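Local structure of gluconate kinase (Lactobacillus acidophilus, 3LL3) at residues I120-A132 and K273-A285. The protein binds ATP and D-xylulose and, as an FGGY-family carbohydrate kinase, probably transfers phosphate from ATP to a sugar such as gluconate or xylulose. Numbering follows the deposited sequence. Where two conformers were deposited one is given.
With DXP (1-deoxy-D-xylulose-5-phosphate), chain D; XUL (D-xylulose), chain E.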
loop_
_atom_site.group_PDB
_atom_site.type_symbol
_atom_site.label_atom_id
_atom_site.label_comp_id
_atom_site.label_asym_id
_atom_site.label_seq_id
_atom_site.Cartn_x
_atom_site.Cartn_y
_atom_site.Cartn_z
ATOM N N ILE A 120 -10.376 -1.123 33.920
ATOM C CA ILE A 120 -9.932 0.252 34.129
ATOM C C ILE A 120 -10.701 1.210 33.198
ATOM O O ILE A 120 -11.170 2.283 33.622
ATOM C CB ILE A 120 -8.400 0.373 33.952
ATOM C CG1 ILE A 120 -7.683 -0.217 35.167
ATOM C CG2 ILE A 120 -7.970 1.831 33.765
ATOM C CD1 ILE A 120 -6.216 -0.456 34.941
ATOM N N TYR A 121 -10.853 0.806 31.938
ATOM C CA TYR A 121 -11.640 1.586 30.982
ATOM C C TYR A 121 -13.099 1.775 31.419
ATOM O O TYR A 121 -13.621 2.875 31.399
ATOM C CB TYR A 121 -11.588 0.973 29.579
ATOM C CG TYR A 121 -12.376 1.803 28.605
ATOM C CD1 TYR A 121 -11.892 3.031 28.168
ATOM C CD2 TYR A 121 -13.619 1.382 28.146
ATOM C CE1 TYR A 121 -12.631 3.823 27.291
ATOM C CE2 TYR A 121 -14.357 2.150 27.265
ATOM C CZ TYR A 121 -13.860 3.370 26.845
ATOM O OH TYR A 121 -14.597 4.133 25.975
ATOM N N ARG A 122 -13.751 0.672 31.767
ATOM C CA ARG A 122 -15.119 0.740 32.262
ATOM C C ARG A 122 -15.221 1.646 33.492
ATOM O O ARG A 122 -16.206 2.358 33.625
ATOM C CB ARG A 122 -15.663 -0.658 32.574
ATOM C CG ARG A 122 -16.565 -1.265 31.514
ATOM C CD ARG A 122 -17.001 -2.680 31.905
ATOM N NE ARG A 122 -16.171 -3.675 31.235
ATOM C CZ ARG A 122 -15.324 -4.491 31.845
ATOM N NH1 ARG A 122 -14.613 -5.347 31.132
ATOM N NH2 ARG A 122 -15.196 -4.468 33.162
ATOM N N LYS A 123 -14.207 1.657 34.361
ATOM C CA LYS A 123 -14.238 2.482 35.577
ATOM C C LYS A 123 -13.919 3.955 35.361
ATOM O O LYS A 123 -14.487 4.820 36.035
ATOM C CB LYS A 123 -13.256 1.959 36.630
ATOM C CG LYS A 123 -13.762 0.800 37.474
ATOM C CD LYS A 123 -12.602 0.170 38.235
ATOM C CE LYS A 123 -13.067 -1.008 39.066
ATOM N NZ LYS A 123 -13.964 -0.551 40.163
ATOM N N THR A 124 -12.985 4.238 34.459
ATOM C CA THR A 124 -12.368 5.569 34.441
ATOM C C THR A 124 -12.390 6.270 33.085
ATOM O O THR A 124 -12.012 7.427 32.992
ATOM C CB THR A 124 -10.899 5.520 34.922
ATOM O OG1 THR A 124 -10.083 4.897 33.915
ATOM C CG2 THR A 124 -10.768 4.752 36.257
ATOM N N GLY A 125 -12.812 5.567 32.039
ATOM C CA GLY A 125 -12.834 6.149 30.708
ATOM C C GLY A 125 -11.469 6.188 30.048
ATOM O O GLY A 125 -11.315 6.783 28.978
HETATM N N MSE A 126 -10.477 5.582 30.696
HETATM C CA MSE A 126 -9.114 5.553 30.174
HETATM C C MSE A 126 -8.885 4.415 29.176
HETATM O O MSE A 126 -8.992 3.240 29.532
HETATM C CB MSE A 126 -8.096 5.457 31.317
HETATM C CG MSE A 126 -6.664 5.266 30.840
HETATM SE SE MSE A 126 -6.088 6.821 29.734
HETATM C CE MSE A 126 -4.491 6.054 28.910
ATOM N N PRO A 127 -8.586 4.762 27.908
ATOM C CA PRO A 127 -8.273 3.729 26.916
ATOM C C PRO A 127 -7.124 2.824 27.342
ATOM O O PRO A 127 -6.318 3.186 28.210
ATOM C CB PRO A 127 -7.874 4.547 25.685
ATOM C CG PRO A 127 -8.674 5.782 25.798
ATOM C CD PRO A 127 -8.753 6.088 27.283
HETATM N N MSE A 128 -7.034 1.650 26.726
HETATM C CA MSE A 128 -6.030 0.690 27.170
HETATM C C MSE A 128 -4.671 1.022 26.562
HETATM O O MSE A 128 -4.235 0.399 25.586
HETATM C CB MSE A 128 -6.476 -0.733 26.853
HETATM C CG MSE A 128 -7.936 -0.961 27.193
HETATM SE SE MSE A 128 -8.504 -2.781 26.791
HETATM C CE MSE A 128 -10.170 -2.384 25.830
ATOM N N HIS A 129 -4.005 2.015 27.144
ATOM C CA HIS A 129 -2.778 2.540 26.571
ATOM C C HIS A 129 -1.802 2.934 27.661
ATOM O O HIS A 129 -2.219 3.468 28.683
ATOM C CB HIS A 129 -3.095 3.771 25.706
ATOM C CG HIS A 129 -1.977 4.156 24.788
ATOM N ND1 HIS A 129 -0.919 4.944 25.190
ATOM C CD2 HIS A 129 -1.736 3.834 23.491
ATOM C CE1 HIS A 129 -0.089 5.110 24.177
ATOM N NE2 HIS A 129 -0.557 4.441 23.135
ATOM N N PRO A 130 -0.499 2.700 27.431
ATOM C CA PRO A 130 0.582 2.945 28.397
ATOM C C PRO A 130 0.794 4.411 28.786
ATOM O O PRO A 130 1.563 4.700 29.716
ATOM C CB PRO A 130 1.825 2.393 27.678
ATOM C CG PRO A 130 1.446 2.387 26.220
ATOM C CD PRO A 130 0.001 1.995 26.236
HETATM N N MSE A 131 0.109 5.324 28.109
HETATM C CA MSE A 131 0.229 6.747 28.404
HETATM C C MSE A 131 -0.296 7.116 29.806
HETATM O O MSE A 131 0.156 8.100 30.405
HETATM C CB MSE A 131 -0.526 7.562 27.352
HETATM C CG MSE A 131 -2.041 7.370 27.392
HETATM SE SE MSE A 131 -2.962 8.176 25.802
HETATM C CE MSE A 131 -4.811 7.681 26.160
ATOM N N ALA A 132 -1.247 6.334 30.308
ATOM C CA ALA A 132 -1.900 6.601 31.593
ATOM C C ALA A 132 -0.999 6.372 32.804
ATOM O O ALA A 132 -0.309 5.345 32.898
ATOM C CB ALA A 132 -3.167 5.757 31.737
ATOM N N LYS A 273 -20.041 8.253 29.120
ATOM C CA LYS A 273 -20.444 7.382 28.060
ATOM C C LYS A 273 -19.173 6.731 27.621
ATOM O O LYS A 273 -18.185 7.402 27.328
ATOM C CB LYS A 273 -21.105 8.151 26.915
ATOM C CG LYS A 273 -21.402 7.250 25.711
ATOM C CD LYS A 273 -21.788 8.048 24.451
ATOM C CE LYS A 273 -21.926 7.096 23.256
ATOM N NZ LYS A 273 -22.194 7.806 21.968
ATOM N N ILE A 274 -19.173 5.414 27.639
ATOM C CA ILE A 274 -17.983 4.704 27.263
ATOM C C ILE A 274 -18.317 3.829 26.103
ATOM O O ILE A 274 -19.481 3.495 25.865
ATOM C CB ILE A 274 -17.423 3.872 28.431
ATOM C CG1 ILE A 274 -18.513 2.975 29.014
ATOM C CG2 ILE A 274 -16.858 4.786 29.494
ATOM C CD1 ILE A 274 -17.979 1.944 29.983
ATOM N N ASP A 275 -17.284 3.472 25.366
ATOM C CA ASP A 275 -17.445 2.690 24.173
ATOM C C ASP A 275 -17.226 1.210 24.481
ATOM O O ASP A 275 -16.212 0.839 25.075
ATOM C CB ASP A 275 -16.431 3.144 23.146
ATOM C CG ASP A 275 -16.562 2.403 21.860
ATOM O OD1 ASP A 275 -17.691 2.278 21.360
ATOM O OD2 ASP A 275 -15.537 1.917 21.362
ATOM N N PRO A 276 -18.181 0.360 24.080
ATOM C CA PRO A 276 -18.033 -1.091 24.230
ATOM C C PRO A 276 -16.686 -1.605 23.714
ATOM O O PRO A 276 -16.160 -2.586 24.244
ATOM C CB PRO A 276 -19.179 -1.639 23.374
ATOM C CG PRO A 276 -20.237 -0.588 23.473
ATOM C CD PRO A 276 -19.497 0.729 23.524
ATOM N N SER A 277 -16.118 -0.959 22.703
ATOM C CA SER A 277 -14.808 -1.389 22.217
ATOM C C SER A 277 -13.669 -0.508 22.717
ATOM O O SER A 277 -12.535 -0.619 22.253
ATOM C CB SER A 277 -14.786 -1.503 20.689
ATOM O OG SER A 277 -15.647 -0.551 20.070
ATOM N N ALA A 278 -13.963 0.343 23.689
ATOM C CA ALA A 278 -12.947 1.234 24.240
ATOM C C ALA A 278 -12.162 1.973 23.154
ATOM O O ALA A 278 -10.948 2.116 23.241
ATOM C CB ALA A 278 -11.995 0.467 25.163
ATOM N N SER A 279 -12.851 2.463 22.133
ATOM C CA SER A 279 -12.134 3.110 21.045
ATOM C C SER A 279 -11.946 4.612 21.246
ATOM O O SER A 279 -11.224 5.240 20.479
ATOM C CB SER A 279 -12.801 2.814 19.704
ATOM O OG SER A 279 -14.069 3.437 19.647
ATOM N N TYR A 280 -12.589 5.183 22.270
ATOM C CA TYR A 280 -12.414 6.604 22.578
ATOM C C TYR A 280 -12.376 6.809 24.087
ATOM O O TYR A 280 -12.941 6.008 24.837
ATOM C CB TYR A 280 -13.523 7.478 21.938
ATOM C CG TYR A 280 -14.927 7.134 22.381
ATOM C CD1 TYR A 280 -15.409 7.544 23.622
ATOM C CD2 TYR A 280 -15.778 6.409 21.554
ATOM C CE1 TYR A 280 -16.703 7.224 24.034
ATOM C CE2 TYR A 280 -17.067 6.083 21.951
ATOM C CZ TYR A 280 -17.525 6.487 23.192
ATOM O OH TYR A 280 -18.799 6.163 23.590
ATOM N N PHE A 281 -11.712 7.870 24.539
ATOM C CA PHE A 281 -11.630 8.102 25.964
ATOM C C PHE A 281 -12.877 8.831 26.434
ATOM O O PHE A 281 -13.586 9.450 25.634
ATOM C CB PHE A 281 -10.357 8.881 26.340
ATOM C CG PHE A 281 -10.268 10.293 25.738
ATOM C CD1 PHE A 281 -11.163 11.291 26.110
ATOM C CD2 PHE A 281 -9.265 10.615 24.841
ATOM C CE1 PHE A 281 -11.064 12.579 25.599
ATOM C CE2 PHE A 281 -9.159 11.908 24.305
ATOM C CZ PHE A 281 -10.061 12.889 24.691
ATOM N N CYS A 282 -13.139 8.753 27.731
ATOM C CA CYS A 282 -14.156 9.589 28.363
ATOM C C CYS A 282 -13.551 10.209 29.623
ATOM O O CYS A 282 -13.301 9.503 30.608
ATOM C CB CYS A 282 -15.419 8.786 28.677
ATOM S SG CYS A 282 -16.681 9.656 29.667
ATOM N N TYR A 283 -13.273 11.514 29.560
ATOM C CA TYR A 283 -12.602 12.250 30.638
ATOM C C TYR A 283 -13.572 13.269 31.231
ATOM O O TYR A 283 -13.895 14.284 30.580
ATOM C CB TYR A 283 -11.367 13.025 30.138
ATOM C CG TYR A 283 -10.270 12.198 29.488
ATOM C CD1 TYR A 283 -10.080 10.857 29.824
ATOM C CD2 TYR A 283 -9.395 12.773 28.566
ATOM C CE1 TYR A 283 -9.064 10.111 29.247
ATOM C CE2 TYR A 283 -8.384 12.029 27.969
ATOM C CZ TYR A 283 -8.225 10.697 28.320
ATOM O OH TYR A 283 -7.222 9.946 27.754
ATOM N N PRO A 284 -14.038 13.015 32.463
ATOM C CA PRO A 284 -14.953 13.961 33.123
ATOM C C PRO A 284 -14.372 15.377 33.239
ATOM O O PRO A 284 -13.154 15.531 33.398
ATOM C CB PRO A 284 -15.135 13.360 34.530
ATOM C CG PRO A 284 -14.842 11.909 34.379
ATOM C CD PRO A 284 -13.822 11.789 33.254
ATOM N N ALA A 285 -15.235 16.388 33.171
ATOM C CA ALA A 285 -14.848 17.770 33.450
ATOM C C ALA A 285 -15.558 18.241 34.734
ATOM O O ALA A 285 -15.018 19.019 35.529
ATOM C CB ALA A 285 -15.211 18.675 32.253
HETATM C C1 DXP D . 7.026 1.298 18.917
HETATM C C2 DXP D . 6.990 2.557 18.000
HETATM C C3 DXP D . 6.444 3.861 18.633
HETATM C C4 DXP D . 5.034 3.561 19.182
HETATM C C5 DXP D . 3.972 4.638 19.513
HETATM O O2 DXP D . 7.016 2.423 16.822
HETATM O O3 DXP D . 6.624 4.938 17.800
HETATM O O4 DXP D . 4.518 2.490 18.458
HETATM O O5 DXP D . 2.666 4.426 19.043
HETATM P P DXP D . 1.243 4.634 19.873
HETATM O O2P DXP D . 0.962 3.352 20.777
HETATM O O1P DXP D . 1.238 6.071 20.584
HETATM O O3P DXP D . 0.144 4.559 18.989
HETATM C C1 XUL E . -5.489 14.057 25.193
HETATM C C2 XUL E . -4.549 12.839 25.189
HETATM C C3 XUL E . -3.041 13.014 24.856
HETATM C C4 XUL E . -2.515 14.463 24.875
HETATM C C5 XUL E . -2.407 15.067 26.289
HETATM O O1 XUL E . -6.438 13.931 24.161
HETATM O O2 XUL E . -5.006 11.740 25.398
HETATM O O3 XUL E . -2.790 12.520 23.564
HETATM O O4 XUL E . -1.234 14.453 24.288
HETATM O O5 XUL E . -1.467 16.113 26.326
HETATM O O HOH W 1 -8.528 1.172 24.405
#
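The hydroxyl of Tyr121 is plugged into the loop that leads to strand 281-284, donating a hydrogen bond to Tyr280 O and accepting one from Asp275 N. This ties the end of helix 116-124 to the loop before the outermost strand of the seven-stranded sheet, and so sequence from the N-terminal to sequence from the C-terminal FGGY family domain. Tyr121 OH meets Tyr280 O at 2.7 Å, almost in line with its C=O, while Asp275 N-H points at OH nearly straight (172°). CG of Tyr121 lies anti to the backbone N (chi1 -179°), which sends the ring off the helix and under Ala278, whose CB sits over the ring centre, 3.5 Å from the centroid, in a CH-pi contact. Asp275 OD2 accepts three bonds within the loop, from Ser277 OG and from OG and N of Ser279.

Where the helix ends, Gly125 takes positive phi, and Gly125 CA makes a CA-H...O contact with Cys282 O (3.4 Å). Gly125 O accepts from Cys282 N of the strand at 3.0 Å, in the carbonyl plane. Beside it, Pro127 CD packs on Phe281 CB. The Phe281 and Tyr283 rings stack parallel and offset at the D-xylulose pocket, and the methyl CE of selenomethionine Met131 approaches Tyr283 OH from the opposite direction, at 3.7 Å. Farther along, His129 NE2 donates to O2P of the bound 1-deoxy-D-xylulose-5-phosphate, and a water bridges Met128 N to Ala278 O.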